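Local coordinates for protein pyridine nucleotide-disulphide oxidoreductase dimerisation region (Escherichia coli BL21, PDB 6KYY) that probably acts as an FAD-dependent disulfide reductase of the pyridine nucleotide-disulfide oxidoreductase family in resistance to reactive chlorine species, and binds copper(II) ions, at residues 175-179 against 337-341; 181-186 against 216-221; 340-346 against 401-407. All blocks are in the same frame, centred on the assembly; numbering follows the deposited sequence.

Contact 1 (175-179 against 337-341); sequences YIGVE and YSVFM. With FAD (flavin-adenine dinucleotide), chain N.
Glu179 and Phe340 make the polar link here: the backbone N of Phe340 donates to Glu179 OE1 at 3.0 Å, with an N-H...O angle of 162°. The amide reaches OE1 from above the carboxylate plane, 37° out of it. The same oxygen lies at the edge of the Phe340 ring, in its plane, and is 3.5 Å from Phe340 CB, while carboxylate and ring stand almost perpendicular. Its partner OE2 is engaged by Lys59 in a salt bridge, so the buried carboxylate is held through both oxygens, which would probably steady its negative charge.

Helix 175-186 starts in a GxGxxG-like turn, consistent with the nucleotide-binding domain of a Rossmann-type reductase, and here it meets strand 337-339 of the dimerisation domain beside the flavin. Ile176 CD1 lies 3.5 Å from FAD C7, and Phe340 CE1 is 3.7 Å from FAD O4.

The remaining contacts are mostly apolar. Val339 CG2 sits against CD2 of the Tyr175 ring at 3.4 Å, the two side chains crossing at about a right angle. Val178 CG1, placed anti to its own backbone N (chi1 176°), meets the sulfur of Met341, SD, at 3.4 Å. Beyond Val339 the rings of Tyr175 and Tyr337 approach obliquely, and both phenol oxygens hydrogen-bond to Glu204.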
loop_
_atom_site.group_PDB
_atom_site.type_symbol
_atom_site.label_atom_id
_atom_site.label_comp_id
_atom_site.label_asym_id
_atom_site.label_seq_id
_atom_site.Cartn_x
_atom_site.Cartn_y
_atom_site.Cartn_z
ATOM N N TYR B 175 -4.997 -8.635 19.712
ATOM C CA TYR B 175 -4.850 -7.844 18.495
ATOM C C TYR B 175 -6.200 -7.374 17.967
ATOM O O TYR B 175 -6.317 -6.256 17.453
ATOM C CB TYR B 175 -4.107 -8.656 17.438
ATOM C CG TYR B 175 -2.700 -9.030 17.847
ATOM C CD1 TYR B 175 -2.427 -10.255 18.442
ATOM C CD2 TYR B 175 -1.646 -8.151 17.651
ATOM C CE1 TYR B 175 -1.140 -10.593 18.819
ATOM C CE2 TYR B 175 -0.359 -8.480 18.021
ATOM C CZ TYR B 175 -0.110 -9.700 18.606
ATOM O OH TYR B 175 1.174 -10.027 18.976
ATOM N N ILE B 176 -7.232 -8.212 18.085
ATOM C CA ILE B 176 -8.559 -7.816 17.627
ATOM C C ILE B 176 -9.124 -6.714 18.515
ATOM O O ILE B 176 -9.804 -5.799 18.037
ATOM C CB ILE B 176 -9.489 -9.043 17.572
ATOM C CG1 ILE B 176 -8.947 -10.067 16.571
ATOM C CG2 ILE B 176 -10.910 -8.626 17.218
ATOM C CD1 ILE B 176 -9.978 -11.053 16.073
ATOM N N GLY B 177 -8.843 -6.776 19.818
ATOM C CA GLY B 177 -9.295 -5.721 20.710
ATOM C C GLY B 177 -8.640 -4.386 20.415
ATOM O O GLY B 177 -9.312 -3.351 20.375
ATOM N N VAL B 178 -7.322 -4.388 20.204
ATOM C CA VAL B 178 -6.617 -3.154 19.869
ATOM C C VAL B 178 -7.126 -2.595 18.546
ATOM O O VAL B 178 -7.244 -1.375 18.372
ATOM C CB VAL B 178 -5.097 -3.405 19.839
ATOM C CG1 VAL B 178 -4.360 -2.162 19.394
ATOM C CG2 VAL B 178 -4.607 -3.849 21.207
ATOM N N GLU B 179 -7.437 -3.479 17.595
ATOM C CA GLU B 179 -8.061 -3.056 16.345
ATOM C C GLU B 179 -9.353 -2.295 16.612
ATOM O O GLU B 179 -9.595 -1.229 16.034
ATOM C CB GLU B 179 -8.328 -4.276 15.463
ATOM C CG GLU B 179 -8.158 -4.043 13.975
ATOM C CD GLU B 179 -7.919 -5.335 13.216
ATOM O OE1 GLU B 179 -6.747 -5.753 13.099
ATOM O OE2 GLU B 179 -8.907 -5.940 12.746
ATOM N N TYR B 337 1.926 -10.760 9.412
ATOM C CA TYR B 337 0.639 -10.391 9.982
ATOM C C TYR B 337 0.600 -8.884 10.177
ATOM O O TYR B 337 1.633 -8.210 10.167
ATOM C CB TYR B 337 0.370 -11.126 11.302
ATOM C CG TYR B 337 1.299 -10.763 12.439
ATOM C CD1 TYR B 337 2.469 -11.481 12.660
ATOM C CD2 TYR B 337 0.995 -9.721 13.307
ATOM C CE1 TYR B 337 3.317 -11.159 13.703
ATOM C CE2 TYR B 337 1.838 -9.392 14.352
ATOM C CZ TYR B 337 2.996 -10.114 14.545
ATOM O OH TYR B 337 3.837 -9.790 15.585
ATOM N N SER B 338 -0.610 -8.357 10.358
ATOM C CA SER B 338 -0.809 -6.921 10.489
ATOM C C SER B 338 -1.927 -6.624 11.476
ATOM O O SER B 338 -2.955 -7.306 11.492
ATOM C CB SER B 338 -1.122 -6.277 9.130
ATOM O OG SER B 338 -0.352 -6.866 8.095
ATOM N N VAL B 339 -1.717 -5.593 12.292
ATOM C CA VAL B 339 -2.698 -5.109 13.259
ATOM C C VAL B 339 -3.273 -3.817 12.698
ATOM O O VAL B 339 -2.566 -2.809 12.592
ATOM C CB VAL B 339 -2.071 -4.883 14.640
ATOM C CG1 VAL B 339 -3.149 -4.584 15.676
ATOM C CG2 VAL B 339 -1.244 -6.084 15.036
ATOM N N PHE B 340 -4.558 -3.836 12.349
ATOM C CA PHE B 340 -5.153 -2.754 11.564
ATOM C C PHE B 340 -5.662 -1.638 12.478
ATOM O O PHE B 340 -6.861 -1.383 12.617
ATOM C CB PHE B 340 -6.251 -3.302 10.665
ATOM C CG PHE B 340 -5.725 -4.028 9.465
ATOM C CD1 PHE B 340 -5.346 -5.356 9.556
ATOM C CD2 PHE B 340 -5.583 -3.375 8.253
ATOM C CE1 PHE B 340 -4.851 -6.026 8.455
ATOM C CE2 PHE B 340 -5.090 -4.039 7.147
ATOM C CZ PHE B 340 -4.723 -5.367 7.249
ATOM N N MET B 341 -4.704 -0.955 13.099
ATOM C CA MET B 341 -4.989 0.286 13.804
ATOM C C MET B 341 -4.887 1.467 12.852
ATOM O O MET B 341 -5.106 1.335 11.644
ATOM C CB MET B 341 -4.014 0.515 14.957
ATOM C CG MET B 341 -4.058 -0.476 16.083
ATOM S SD MET B 341 -2.797 0.014 17.268
ATOM C CE MET B 341 -1.345 0.017 16.222
HETATM P PA FAD N . -14.484 -19.461 8.324
HETATM O O1A FAD N . -14.474 -19.191 9.782
HETATM O O2A FAD N . -14.219 -18.252 7.420
HETATM O O5B FAD N . -15.832 -20.144 7.900
HETATM C C5B FAD N . -16.675 -20.802 8.869
HETATM C C4B FAD N . -18.012 -21.087 8.230
HETATM O O4B FAD N . -18.438 -22.428 8.562
HETATM C C3B FAD N . -19.146 -20.150 8.649
HETATM O O3B FAD N . -19.900 -19.739 7.515
HETATM C C2B FAD N . -19.973 -21.010 9.610
HETATM O O2B FAD N . -21.350 -20.648 9.591
HETATM C C1B FAD N . -19.775 -22.397 9.008
HETATM N N9A FAD N . -19.979 -23.497 9.947
HETATM C C8A FAD N . -19.470 -23.612 11.213
HETATM N N7A FAD N . -19.822 -24.714 11.833
HETATM C C5A FAD N . -20.621 -25.369 10.909
HETATM C C6A FAD N . -21.311 -26.597 10.949
HETATM N N6A FAD N . -21.303 -27.419 12.002
HETATM N N1A FAD N . -22.016 -26.957 9.854
HETATM C C2A FAD N . -22.026 -26.140 8.798
HETATM N N3A FAD N . -21.418 -24.962 8.645
HETATM C C4A FAD N . -20.727 -24.631 9.741
HETATM N N1 FAD N . -7.776 -12.717 9.162
HETATM C C2 FAD N . -6.836 -12.070 8.412
HETATM O O2 FAD N . -6.091 -12.683 7.637
HETATM N N3 FAD N . -6.705 -10.696 8.512
HETATM C C4 FAD N . -7.438 -9.866 9.335
HETATM O O4 FAD N . -7.236 -8.653 9.327
HETATM C C4X FAD N . -8.433 -10.563 10.132
HETATM N N5 FAD N . -9.196 -9.856 10.912
HETATM C C5X FAD N . -10.148 -10.521 11.667
HETATM C C6 FAD N . -10.960 -9.779 12.523
HETATM C C7 FAD N . -11.932 -10.399 13.302
HETATM C C7M FAD N . -12.792 -9.565 14.216
HETATM C C8 FAD N . -12.096 -11.791 13.227
HETATM C C8M FAD N . -13.139 -12.491 14.057
HETATM C C9 FAD N . -11.287 -12.535 12.375
HETATM C C9A FAD N . -10.318 -11.912 11.597
HETATM N N10 FAD N . -9.487 -12.635 10.719
HETATM C C10 FAD N . -8.530 -11.992 9.971
HETATM C "C1'" FAD N . -9.605 -14.096 10.604
HETATM C "C2'" FAD N . -10.528 -14.541 9.473
HETATM O "O2'" FAD N . -11.865 -14.107 9.725
HETATM C "C3'" FAD N . -10.506 -16.068 9.382
HETATM O "O3'" FAD N . -9.223 -16.537 9.780
HETATM C "C4'" FAD N . -10.826 -16.619 7.992
HETATM O "O4'" FAD N . -12.199 -16.375 7.687
HETATM C "C5'" FAD N . -10.510 -18.096 7.863
HETATM O "O5'" FAD N . -11.639 -18.861 8.333
HETATM P P FAD N . -11.842 -20.363 7.904
HETATM O O1P FAD N . -11.412 -20.544 6.444
HETATM O O2P FAD N . -11.171 -21.271 8.859
HETATM O O3P FAD N . -13.412 -20.575 7.970
#

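Contact 2 (181-186 against 216-221); sequences ASMFAN and LRDQGV
Ala185 presents its methyl to Gln219 and Val221, and this small bump is met by both. Its CB lies 3.7 Å from Val221 CG2, with the carboxamide end of Gln219 on another flank. One turn earlier, Ala181 offers a second methyl on the same side of the helix; its CB comes within 4.2 Å of Val221 CG1. The two branches of Val221 divide the work unevenly: CG1, anti to the backbone N (chi1 178°), leans toward Ala181, while CG2, anti to the carbonyl carbon, sits between the two alanines, against Ala185 CB and 4.0 Å from Ala181 O.

Leu216 reaches in with CD2 alone, which settles between Ser182 and Ala181. The hydroxyl OG of Ser182 is the nearest atom to this methyl, and Ala181 CB is 4.4 Å from it. The Ser182 hydroxyl also has a weak hydrogen bond to Val178 O, back along its own helix. Farther down the helix, the extended Gln219 side chain lies along the methyl of Ala185 and ends beside Asn186, their amide planes 53° apart.

The chain turns at Gly220, so that Gln219 and Val221 point at the helix and Leu216 brings its end to it. Gly220 has a positive phi (104°); its N bonds to Arg217 O at 2.9 Å, and Val221 N bonds to Leu216 O at 2.9 Å. This is a Schellman motif ending helix 206-218 and turning the chain into edge strand 221-224. Ala185 and Val221 both rest on Val191 of strand 190-194, so the packing belongs to the helix-against-parallel-sheet layer of a Rossmann-like domain.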
loop_
_atom_site.group_PDB
_atom_site.type_symbol
_atom_site.label_atom_id
_atom_site.label_comp_id
_atom_site.label_asym_id
_atom_site.label_seq_id
_atom_site.Cartn_x
_atom_site.Cartn_y
_atom_site.Cartn_z
ATOM N N ALA B 181 -10.061 -0.853 19.411
ATOM C CA ALA B 181 -9.758 0.322 20.220
ATOM C C ALA B 181 -9.606 1.561 19.346
ATOM O O ALA B 181 -10.256 2.586 19.584
ATOM C CB ALA B 181 -8.493 0.082 21.043
ATOM N N SER B 182 -8.755 1.483 18.320
ATOM C CA SER B 182 -8.554 2.630 17.439
ATOM C C SER B 182 -9.810 2.940 16.635
ATOM O O SER B 182 -10.147 4.112 16.434
ATOM C CB SER B 182 -7.375 2.377 16.498
ATOM O OG SER B 182 -6.345 1.649 17.142
ATOM N N MET B 183 -10.515 1.905 16.172
ATOM C CA MET B 183 -11.667 2.119 15.300
ATOM C C MET B 183 -12.742 2.951 15.988
ATOM O O MET B 183 -13.296 3.880 15.389
ATOM C CB MET B 183 -12.243 0.778 14.848
ATOM C CG MET B 183 -13.492 0.908 13.991
ATOM S SD MET B 183 -14.645 -0.457 14.219
ATOM C CE MET B 183 -13.677 -1.813 13.571
ATOM N N PHE B 184 -13.050 2.636 17.245
ATOM C CA PHE B 184 -14.093 3.375 17.947
ATOM C C PHE B 184 -13.570 4.681 18.533
ATOM O O PHE B 184 -14.318 5.662 18.605
ATOM C CB PHE B 184 -14.712 2.497 19.034
ATOM C CG PHE B 184 -15.731 1.522 18.510
ATOM C CD1 PHE B 184 -15.333 0.382 17.828
ATOM C CD2 PHE B 184 -17.085 1.751 18.686
ATOM C CE1 PHE B 184 -16.266 -0.514 17.339
ATOM C CE2 PHE B 184 -18.024 0.859 18.198
ATOM C CZ PHE B 184 -17.613 -0.274 17.525
ATOM N N ALA B 185 -12.301 4.719 18.946
ATOM C CA ALA B 185 -11.711 5.982 19.376
ATOM C C ALA B 185 -11.562 6.947 18.209
ATOM O O ALA B 185 -11.531 8.167 18.413
ATOM C CB ALA B 185 -10.359 5.741 20.044
ATOM N N ASN B 186 -11.467 6.425 16.984
ATOM C CA ASN B 186 -11.486 7.288 15.808
ATOM C C ASN B 186 -12.877 7.862 15.576
ATOM O O ASN B 186 -13.018 9.010 15.137
ATOM C CB ASN B 186 -11.016 6.510 14.580
ATOM C CG ASN B 186 -9.515 6.574 14.385
ATOM O OD1 ASN B 186 -8.841 7.449 14.928
ATOM N ND2 ASN B 186 -8.984 5.644 13.601
ATOM N N LEU B 216 -2.454 5.168 20.985
ATOM C CA LEU B 216 -3.801 4.921 21.484
ATOM C C LEU B 216 -4.151 5.838 22.650
ATOM O O LEU B 216 -5.313 6.230 22.797
ATOM C CB LEU B 216 -3.944 3.457 21.903
ATOM C CG LEU B 216 -4.020 2.426 20.777
ATOM C CD1 LEU B 216 -4.153 1.021 21.343
ATOM C CD2 LEU B 216 -5.178 2.743 19.851
ATOM N N ARG B 217 -3.167 6.194 23.482
ATOM C CA ARG B 217 -3.457 7.020 24.651
ATOM C C ARG B 217 -3.861 8.432 24.248
ATOM O O ARG B 217 -4.804 8.997 24.815
ATOM C CB ARG B 217 -2.249 7.060 25.587
ATOM C CG ARG B 217 -2.453 7.943 26.807
ATOM C CD ARG B 217 -1.156 8.182 27.561
ATOM N NE ARG B 217 -0.285 7.011 27.545
ATOM C CZ ARG B 217 0.985 7.031 27.156
ATOM N NH1 ARG B 217 1.538 8.165 26.748
ATOM N NH2 ARG B 217 1.705 5.917 27.177
ATOM N N ASP B 218 -3.164 9.018 23.272
ATOM C CA ASP B 218 -3.480 10.377 22.844
ATOM C C ASP B 218 -4.835 10.467 22.154
ATOM O O ASP B 218 -5.389 11.566 22.044
ATOM C CB ASP B 218 -2.379 10.903 21.923
ATOM C CG ASP B 218 -1.019 10.916 22.592
ATOM O OD1 ASP B 218 -0.000 10.785 21.880
ATOM O OD2 ASP B 218 -0.968 11.054 23.833
ATOM N N GLN B 219 -5.376 9.343 21.690
ATOM C CA GLN B 219 -6.727 9.293 21.153
ATOM C C GLN B 219 -7.776 9.051 22.229
ATOM O O GLN B 219 -8.971 9.030 21.918
ATOM C CB GLN B 219 -6.829 8.204 20.078
ATOM C CG GLN B 219 -6.670 8.716 18.655
ATOM C CD GLN B 219 -6.916 7.640 17.617
ATOM O OE1 GLN B 219 -6.478 7.753 16.472
ATOM N NE2 GLN B 219 -7.618 6.586 18.013
ATOM N N GLY B 220 -7.360 8.865 23.481
ATOM C CA GLY B 220 -8.278 8.684 24.586
ATOM C C GLY B 220 -8.420 7.267 25.096
ATOM O O GLY B 220 -9.216 7.038 26.015
ATOM N N VAL B 221 -7.679 6.311 24.542
ATOM C CA VAL B 221 -7.806 4.916 24.950
ATOM C C VAL B 221 -7.026 4.694 26.238
ATOM O O VAL B 221 -5.829 4.995 26.316
ATOM C CB VAL B 221 -7.318 3.975 23.837
ATOM C CG1 VAL B 221 -7.411 2.525 24.290
ATOM C CG2 VAL B 221 -8.122 4.194 22.566
#

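Contact 3 (340-346 against 401-407); sequences FMTPPLS and LLCVDSH
Pro344 O is gripped by two donors, Ser406 OG at 2.6 Å and Cys403 N at 3.2 Å. They come from different directions: the amide lies nearly along the C=O axis, whereas the hydroxyl stands above the carbonyl plane, 76° out of it. Ser406 OG is put there by its first torsion (chi1 50°), which sets it between its own backbone N and carbonyl carbon, and it also lies against CB and CG of the Pro344 ring. One carbonyl therefore ties the loop leaving strand 396-402 to the start of the following helix.

Next along, the strands pair in antiparallel fashion. Ser346 and Leu401 form a hydrogen-bonded pair, Ser346 N to Leu401 O at 2.8 Å and almost straight (176°), and Leu401 N to Ser346 O at 2.9 Å. Leu345 and Leu402 are the adjoining non-hydrogen-bonded pair, with Leu402 CD1 3.6 Å from Leu345 CB and the Met341 methyl CE on the same leucine branch.

Pro343, preceded by a cis peptide bond, lays CB against the Cys403 carbonyl carbon at 3.4 Å, where the type II turn Cys403-Ser406 begins. At the other end the Phe340 ring meets His407 obliquely, CE2 being 3.8 Å from His407 CB.

Strands 345-349 and 396-402 are neighbours within the antiparallel sheet of the dimerisation domain. Leu345 and Leu402 face Ile212 of helix 206-218, Ser346 and Leu401 face Ile410 of helix 406-418, and His407 O bonds to Thr432 of the second subunit.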
loop_
_atom_site.group_PDB
_atom_site.type_symbol
_atom_site.label_atom_id
_atom_site.label_comp_id
_atom_site.label_asym_id
_atom_site.label_seq_id
_atom_site.Cartn_x
_atom_site.Cartn_y
_atom_site.Cartn_z
ATOM N N PHE B 340 -4.558 -3.836 12.349
ATOM C CA PHE B 340 -5.153 -2.754 11.564
ATOM C C PHE B 340 -5.662 -1.638 12.478
ATOM O O PHE B 340 -6.861 -1.383 12.617
ATOM C CB PHE B 340 -6.251 -3.302 10.665
ATOM C CG PHE B 340 -5.725 -4.028 9.465
ATOM C CD1 PHE B 340 -5.346 -5.356 9.556
ATOM C CD2 PHE B 340 -5.583 -3.375 8.253
ATOM C CE1 PHE B 340 -4.851 -6.026 8.455
ATOM C CE2 PHE B 340 -5.090 -4.039 7.147
ATOM C CZ PHE B 340 -4.723 -5.367 7.249
ATOM N N MET B 341 -4.704 -0.955 13.099
ATOM C CA MET B 341 -4.989 0.286 13.804
ATOM C C MET B 341 -4.887 1.467 12.852
ATOM O O MET B 341 -5.106 1.335 11.644
ATOM C CB MET B 341 -4.014 0.515 14.957
ATOM C CG MET B 341 -4.058 -0.476 16.083
ATOM S SD MET B 341 -2.797 0.014 17.268
ATOM C CE MET B 341 -1.345 0.017 16.222
ATOM N N THR B 342 -4.535 2.625 13.407
ATOM C CA THR B 342 -4.179 3.807 12.628
ATOM C C THR B 342 -3.041 4.492 13.375
ATOM O O THR B 342 -3.276 5.159 14.396
ATOM C CB THR B 342 -5.366 4.750 12.443
ATOM O OG1 THR B 342 -6.445 4.046 11.814
ATOM C CG2 THR B 342 -4.972 5.940 11.581
ATOM N N PRO B 343 -1.791 4.337 12.914
ATOM C CA PRO B 343 -1.387 3.572 11.731
ATOM C C PRO B 343 -1.242 2.074 12.003
ATOM O O PRO B 343 -0.930 1.685 13.128
ATOM C CB PRO B 343 -0.040 4.191 11.372
ATOM C CG PRO B 343 0.527 4.605 12.687
ATOM C CD PRO B 343 -0.636 4.968 13.578
ATOM N N PRO B 344 -1.468 1.249 10.983
ATOM C CA PRO B 344 -1.434 -0.204 11.187
ATOM C C PRO B 344 -0.034 -0.724 11.485
ATOM O O PRO B 344 0.975 -0.165 11.050
ATOM C CB PRO B 344 -1.966 -0.766 9.862
ATOM C CG PRO B 344 -1.850 0.354 8.877
ATOM C CD PRO B 344 -1.973 1.621 9.651
ATOM N N LEU B 345 0.011 -1.823 12.240
ATOM C CA LEU B 345 1.249 -2.470 12.666
ATOM C C LEU B 345 1.406 -3.773 11.892
ATOM O O LEU B 345 0.653 -4.725 12.117
ATOM C CB LEU B 345 1.230 -2.729 14.174
ATOM C CG LEU B 345 2.458 -3.336 14.866
ATOM C CD1 LEU B 345 2.404 -4.862 14.893
ATOM C CD2 LEU B 345 3.758 -2.844 14.232
ATOM N N SER B 346 2.389 -3.820 10.999
ATOM C CA SER B 346 2.672 -4.999 10.195
ATOM C C SER B 346 4.012 -5.598 10.601
ATOM O O SER B 346 4.942 -4.878 10.978
ATOM C CB SER B 346 2.677 -4.656 8.704
ATOM O OG SER B 346 1.377 -4.306 8.269
ATOM N N LEU B 401 6.898 -2.798 11.036
ATOM C CA LEU B 401 6.467 -1.677 10.209
ATOM C C LEU B 401 5.199 -1.092 10.820
ATOM O O LEU B 401 4.095 -1.586 10.575
ATOM C CB LEU B 401 6.258 -2.132 8.768
ATOM C CG LEU B 401 7.523 -2.699 8.114
ATOM C CD1 LEU B 401 7.331 -2.896 6.622
ATOM C CD2 LEU B 401 8.723 -1.802 8.383
ATOM N N LEU B 402 5.369 -0.055 11.636
ATOM C CA LEU B 402 4.265 0.665 12.265
ATOM C C LEU B 402 4.104 1.976 11.506
ATOM O O LEU B 402 4.665 3.008 11.879
ATOM C CB LEU B 402 4.545 0.892 13.745
ATOM C CG LEU B 402 3.427 1.514 14.579
ATOM C CD1 LEU B 402 2.115 0.781 14.363
ATOM C CD2 LEU B 402 3.800 1.523 16.054
ATOM N N CYS B 403 3.336 1.931 10.423
ATOM C CA CYS B 403 3.186 3.083 9.552
ATOM C C CYS B 403 1.856 2.983 8.822
ATOM O O CYS B 403 1.180 1.952 8.852
ATOM C CB CYS B 403 4.336 3.165 8.549
ATOM S SG CYS B 403 4.789 1.563 7.878
ATOM N N VAL B 404 1.483 4.080 8.164
ATOM C CA VAL B 404 0.360 4.036 7.241
ATOM C C VAL B 404 0.741 3.169 6.049
ATOM O O VAL B 404 1.885 3.202 5.572
ATOM C CB VAL B 404 -0.035 5.455 6.801
ATOM C CG1 VAL B 404 -0.932 6.100 7.847
ATOM C CG2 VAL B 404 1.205 6.301 6.565
ATOM N N ASP B 405 -0.215 2.367 5.575
ATOM C CA ASP B 405 0.005 1.419 4.482
ATOM C C ASP B 405 1.063 0.377 4.837
ATOM O O ASP B 405 1.761 -0.140 3.961
ATOM C CB ASP B 405 0.376 2.136 3.181
ATOM C CG ASP B 405 -0.838 2.627 2.422
ATOM O OD1 ASP B 405 -1.847 1.893 2.382
ATOM O OD2 ASP B 405 -0.785 3.746 1.870
ATOM N N SER B 406 1.187 0.054 6.126
ATOM C CA SER B 406 2.128 -0.984 6.534
ATOM C C SER B 406 1.717 -2.351 6.002
ATOM O O SER B 406 2.578 -3.203 5.755
ATOM C CB SER B 406 2.235 -1.024 8.057
ATOM O OG SER B 406 0.952 -1.084 8.651
ATOM N N HIS B 407 0.415 -2.577 5.820
ATOM C CA HIS B 407 -0.098 -3.868 5.380
ATOM C C HIS B 407 0.306 -4.223 3.955
ATOM O O HIS B 407 0.165 -5.387 3.565
ATOM C CB HIS B 407 -1.624 -3.887 5.498
ATOM C CG HIS B 407 -2.297 -2.750 4.794
ATOM N ND1 HIS B 407 -2.159 -1.439 5.196
ATOM C CD2 HIS B 407 -3.112 -2.728 3.713
ATOM C CE1 HIS B 407 -2.859 -0.658 4.393
ATOM N NE2 HIS B 407 -3.447 -1.416 3.486
#

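How the contacts relate
All three contacts are largely buried. Contact 1 has its centre nearest that of the chain (about 8 Å), contact 3 comes next (about 15 Å), and contact 2 is farthest (about 20 Å), with Ala185 and Gln219 partly exposed. Contact 2 lies within the nucleotide-binding part, contact 3 within the dimerisation domain, and contact 1 bridges the two. Contacts 1 and 2 share helix 175-186 and touch where Met341 CG packs on Ser182 OG; contacts 1 and 3 share Phe340 and Met341. A buried carboxylate marks contact 1 and backbone pairing contact 3, whereas contact 2 sets two alanine methyls among Val221, Leu216 and Gln219, without a clear hydrogen bond across. Only contacts 1 and 3 touch the second subunit.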